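Local coordinates for protein L-asparagine oxygenase (Streptomyces coelicolor, PDB 2OG5) that catalyses the iron(II)- and 2-oxoglutarate-dependent 3-hydroxylation of L-asparagine, supplying (2S,3S)-3-hydroxyasparagine for the calcium-dependent lipopeptide antibiotic, at residues Asp142-Leu154 with Met342-Pro354. Numbering follows the deposited sequence.
Sequences DPGAFLPEKNGAL and MRPADGYVLGAAP. With ACY (acetic acid), chain C.
A145 and F146 pair in parallel with V349 and L350 through three backbone hydrogen bonds, the shortest from L350 N to A145 O (2.8 Å). The other two run from A145 N to Y348 O (3.1 Å) and from L147 N to L350 O (2.9 Å). On one face of this pairing F146 and L350 run side by side, F146 CE1 lying 3.9 Å from L350 CD2; F146 also touches N182, an asparagine-binding residue, and E149, another, follows in the turn after the strand. The other face carries A145 and V349. With V349 CG1 anti to the backbone N (chi1 179°), that methyl is set against L147 CB (3.9 Å), leaving V349 CG2 beside G152 O (3.5 Å). The Y348 ring lies at an angle to the P143 side chain, its edge turned to P143 O, which is 3.3 Å from Y348 CD1; this carbonyl oxygen, buried by the contact, has no hydrogen-bond partner. L154 CD2 closes on Y348 CB at 3.9 Å. R73 NH2 donates a hydrogen bond to Y348 OH and forms a salt bridge with D142 OD1. The C-terminal strand 349-350 thus extends the mixed sheet of this jelly-roll enzyme beside 142-146, whose other neighbour is the antiparallel strand 326-333, while helices 66-76 and 128-140 pack against P143 and L154.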
loop_
_atom_site.group_PDB
_atom_site.type_symbol
_atom_site.label_atom_id
_atom_site.label_comp_id
_atom_site.label_asym_id
_atom_site.label_seq_id
_atom_site.Cartn_x
_atom_site.Cartn_y
_atom_site.Cartn_z
ATOM N N ASP A 142 3.265 8.804 9.371
ATOM C CA ASP A 142 1.926 9.401 9.420
ATOM C C ASP A 142 1.146 8.944 8.213
ATOM O O ASP A 142 1.722 8.631 7.177
ATOM C CB ASP A 142 2.022 10.924 9.398
ATOM C CG ASP A 142 2.596 11.476 10.685
ATOM O OD1 ASP A 142 1.864 11.487 11.701
ATOM O OD2 ASP A 142 3.778 11.870 10.704
ATOM N N PRO A 143 -0.186 8.900 8.330
ATOM C CA PRO A 143 -0.960 8.591 7.145
ATOM C C PRO A 143 -0.956 9.767 6.186
ATOM O O PRO A 143 -0.732 10.898 6.593
ATOM C CB PRO A 143 -2.361 8.357 7.697
ATOM C CG PRO A 143 -2.419 9.239 8.907
ATOM C CD PRO A 143 -1.033 9.184 9.502
ATOM N N GLY A 144 -1.221 9.481 4.920
ATOM C CA GLY A 144 -1.345 10.512 3.910
ATOM C C GLY A 144 -2.172 10.034 2.738
ATOM O O GLY A 144 -2.348 8.837 2.522
ATOM N N ALA A 145 -2.691 10.986 1.977
ATOM C CA ALA A 145 -3.423 10.674 0.751
ATOM C C ALA A 145 -3.304 11.830 -0.218
ATOM O O ALA A 145 -2.787 12.881 0.133
ATOM C CB ALA A 145 -4.870 10.348 1.036
ATOM N N PHE A 146 -3.760 11.603 -1.447
ATOM C CA PHE A 146 -3.571 12.554 -2.539
ATOM C C PHE A 146 -4.931 13.014 -3.012
ATOM O O PHE A 146 -5.789 12.194 -3.294
ATOM C CB PHE A 146 -2.802 11.884 -3.684
ATOM C CG PHE A 146 -1.477 11.343 -3.246
ATOM C CD1 PHE A 146 -0.339 12.117 -3.327
ATOM C CD2 PHE A 146 -1.387 10.075 -2.674
ATOM C CE1 PHE A 146 0.886 11.634 -2.881
ATOM C CE2 PHE A 146 -0.163 9.585 -2.224
ATOM C CZ PHE A 146 0.967 10.366 -2.325
ATOM N N LEU A 147 -5.121 14.330 -3.094
ATOM C CA LEU A 147 -6.448 14.877 -3.396
ATOM C C LEU A 147 -7.070 14.287 -4.682
ATOM O O LEU A 147 -8.271 13.961 -4.710
ATOM C CB LEU A 147 -6.374 16.402 -3.448
ATOM C CG LEU A 147 -7.712 17.117 -3.651
ATOM C CD1 LEU A 147 -8.738 16.690 -2.595
ATOM C CD2 LEU A 147 -7.548 18.631 -3.659
ATOM N N PRO A 148 -6.278 14.143 -5.760
ATOM C CA PRO A 148 -6.853 13.583 -6.994
ATOM C C PRO A 148 -7.135 12.080 -7.039
ATOM O O PRO A 148 -7.642 11.584 -8.059
ATOM C CB PRO A 148 -5.792 13.922 -8.053
ATOM C CG PRO A 148 -4.976 14.972 -7.462
ATOM C CD PRO A 148 -4.913 14.623 -6.007
ATOM N N GLU A 149 -6.817 11.357 -5.965
ATOM C CA GLU A 149 -7.009 9.907 -5.922
ATOM C C GLU A 149 -7.897 9.537 -4.725
ATOM O O GLU A 149 -7.543 9.799 -3.571
ATOM C CB GLU A 149 -5.642 9.226 -5.825
ATOM C CG GLU A 149 -5.653 7.739 -5.540
ATOM C CD GLU A 149 -4.263 7.178 -5.284
ATOM O OE1 GLU A 149 -3.504 7.761 -4.471
ATOM O OE2 GLU A 149 -3.940 6.132 -5.897
ATOM N N LYS A 150 -9.066 8.959 -5.011
ATOM C CA LYS A 150 -10.020 8.592 -3.964
ATOM C C LYS A 150 -10.375 9.810 -3.091
ATOM O O LYS A 150 -10.613 9.691 -1.876
ATOM C CB LYS A 150 -9.458 7.445 -3.111
ATOM C CG LYS A 150 -9.303 6.121 -3.864
ATOM C CD LYS A 150 -10.594 5.339 -3.887
ATOM C CE LYS A 150 -10.364 3.844 -3.934
ATOM N NZ LYS A 150 -11.615 3.132 -3.638
ATOM N N ASN A 151 -10.400 10.988 -3.711
ATOM C CA ASN A 151 -10.770 12.234 -3.047
ATOM C C ASN A 151 -9.964 12.518 -1.772
ATOM O O ASN A 151 -10.434 13.184 -0.854
ATOM C CB ASN A 151 -12.289 12.273 -2.790
ATOM C CG ASN A 151 -13.107 12.382 -4.079
ATOM O OD1 ASN A 151 -12.572 12.646 -5.163
ATOM N ND2 ASN A 151 -14.417 12.205 -3.957
ATOM N N GLY A 152 -8.722 12.039 -1.742
ATOM C CA GLY A 152 -7.831 12.309 -0.626
ATOM C C GLY A 152 -8.169 11.601 0.669
ATOM O O GLY A 152 -7.614 11.942 1.707
ATOM N N ALA A 153 -9.048 10.599 0.613
ATOM C CA ALA A 153 -9.438 9.867 1.830
ATOM C C ALA A 153 -8.252 9.089 2.388
ATOM O O ALA A 153 -7.489 8.485 1.645
ATOM C CB ALA A 153 -10.556 8.907 1.542
ATOM N N LEU A 154 -8.108 9.090 3.708
ATOM C CA LEU A 154 -7.005 8.354 4.329
ATOM C C LEU A 154 -7.186 6.851 4.310
ATOM O O LEU A 154 -6.197 6.120 4.335
ATOM C CB LEU A 154 -6.784 8.799 5.772
ATOM C CG LEU A 154 -6.433 10.277 5.934
ATOM C CD1 LEU A 154 -6.119 10.578 7.396
ATOM C CD2 LEU A 154 -5.279 10.692 5.036
ATOM N N MET A 342 2.839 20.817 -0.062
ATOM C CA MET A 342 1.675 20.226 -0.728
ATOM C C MET A 342 0.473 19.962 0.196
ATOM O O MET A 342 -0.543 19.429 -0.261
ATOM C CB MET A 342 2.079 18.904 -1.393
ATOM C CG MET A 342 3.081 19.079 -2.505
ATOM S SD MET A 342 3.279 17.535 -3.377
ATOM C CE MET A 342 4.476 17.975 -4.604
ATOM N N ARG A 343 0.583 20.323 1.482
ATOM C CA ARG A 343 -0.424 19.980 2.493
ATOM C C ARG A 343 -0.997 21.217 3.169
ATOM O O ARG A 343 -0.533 21.622 4.230
ATOM C CB ARG A 343 0.199 19.056 3.555
ATOM C CG ARG A 343 0.605 17.691 3.001
ATOM C CD ARG A 343 1.103 16.702 4.063
ATOM N NE ARG A 343 2.347 17.147 4.691
ATOM C CZ ARG A 343 2.430 17.859 5.810
ATOM N NH1 ARG A 343 1.348 18.187 6.504
ATOM N NH2 ARG A 343 3.624 18.228 6.252
ATOM N N PRO A 344 -2.027 21.826 2.569
ATOM C CA PRO A 344 -2.620 23.012 3.164
ATOM C C PRO A 344 -2.994 22.809 4.634
ATOM O O PRO A 344 -3.437 21.729 5.021
ATOM C CB PRO A 344 -3.861 23.260 2.300
ATOM C CG PRO A 344 -3.494 22.695 1.007
ATOM C CD PRO A 344 -2.691 21.469 1.306
ATOM N N ALA A 345 -2.753 23.834 5.441
ATOM C CA ALA A 345 -3.049 23.810 6.869
ATOM C C ALA A 345 -2.325 22.693 7.625
ATOM O O ALA A 345 -2.783 22.276 8.683
ATOM C CB ALA A 345 -4.554 23.679 7.078
ATOM N N ASP A 346 -1.225 22.200 7.064
ATOM C CA ASP A 346 -0.469 21.103 7.671
ATOM C C ASP A 346 -1.377 19.877 7.847
ATOM O O ASP A 346 -1.282 19.150 8.836
ATOM C CB ASP A 346 0.147 21.560 9.010
ATOM C CG ASP A 346 1.184 20.592 9.559
ATOM O OD1 ASP A 346 1.807 19.869 8.776
ATOM O OD2 ASP A 346 1.385 20.592 10.794
ATOM N N GLY A 347 -2.255 19.641 6.879
ATOM C CA GLY A 347 -3.136 18.484 6.915
ATOM C C GLY A 347 -2.493 17.229 6.348
ATOM O O GLY A 347 -1.284 17.160 6.176
ATOM N N TYR A 348 -3.316 16.229 6.075
ATOM C CA TYR A 348 -2.839 14.921 5.639
ATOM C C TYR A 348 -3.115 14.657 4.159
ATOM O O TYR A 348 -2.828 13.566 3.669
ATOM C CB TYR A 348 -3.482 13.823 6.485
ATOM C CG TYR A 348 -3.094 13.893 7.942
ATOM C CD1 TYR A 348 -1.882 13.356 8.382
ATOM C CD2 TYR A 348 -3.905 14.528 8.875
ATOM C CE1 TYR A 348 -1.521 13.419 9.699
ATOM C CE2 TYR A 348 -3.537 14.596 10.218
ATOM C CZ TYR A 348 -2.345 14.039 10.621
ATOM O OH TYR A 348 -1.965 14.107 11.938
ATOM N N VAL A 349 -3.664 15.649 3.460
ATOM C CA VAL A 349 -4.035 15.490 2.054
ATOM C C VAL A 349 -3.090 16.316 1.185
ATOM O O VAL A 349 -3.032 17.541 1.298
ATOM C CB VAL A 349 -5.492 15.923 1.814
ATOM C CG1 VAL A 349 -5.870 15.789 0.326
ATOM C CG2 VAL A 349 -6.441 15.116 2.705
ATOM N N LEU A 350 -2.342 15.623 0.325
ATOM C CA LEU A 350 -1.363 16.246 -0.547
ATOM C C LEU A 350 -2.013 16.652 -1.860
ATOM O O LEU A 350 -2.728 15.857 -2.488
ATOM C CB LEU A 350 -0.199 15.280 -0.831
ATOM C CG LEU A 350 0.818 15.023 0.292
ATOM C CD1 LEU A 350 0.249 14.141 1.388
ATOM C CD2 LEU A 350 2.058 14.350 -0.302
ATOM N N GLY A 351 -1.780 17.898 -2.256
ATOM C CA GLY A 351 -2.226 18.389 -3.555
ATOM C C GLY A 351 -1.040 18.949 -4.306
ATOM O O GLY A 351 0.072 18.416 -4.211
ATOM N N ALA A 352 -1.260 20.031 -5.036
ATOM C CA ALA A 352 -0.212 20.625 -5.861
ATOM C C ALA A 352 0.738 21.458 -5.014
ATOM O O ALA A 352 0.342 22.047 -4.006
ATOM C CB ALA A 352 -0.833 21.496 -6.936
ATOM N N ALA A 353 1.999 21.501 -5.423
ATOM C CA ALA A 353 2.917 22.540 -4.958
ATOM C C ALA A 353 3.082 23.519 -6.115
ATOM O O ALA A 353 2.506 23.304 -7.184
ATOM C CB ALA A 353 4.252 21.938 -4.565
ATOM N N PRO A 354 3.812 24.627 -5.905
ATOM C CA PRO A 354 4.217 25.239 -4.656
ATOM C C PRO A 354 3.337 26.447 -4.338
ATOM O O PRO A 354 2.803 27.083 -5.259
ATOM C CB PRO A 354 5.652 25.695 -4.957
ATOM C CG PRO A 354 5.685 25.902 -6.479
ATOM C CD PRO A 354 4.399 25.352 -7.050
HETATM C C ACY C . -15.976 10.134 -0.984
HETATM O O ACY C . -15.000 10.767 -1.424
HETATM O OXT ACY C . -16.361 10.144 0.204
HETATM C CH3 ACY C . -16.729 9.294 -1.968
#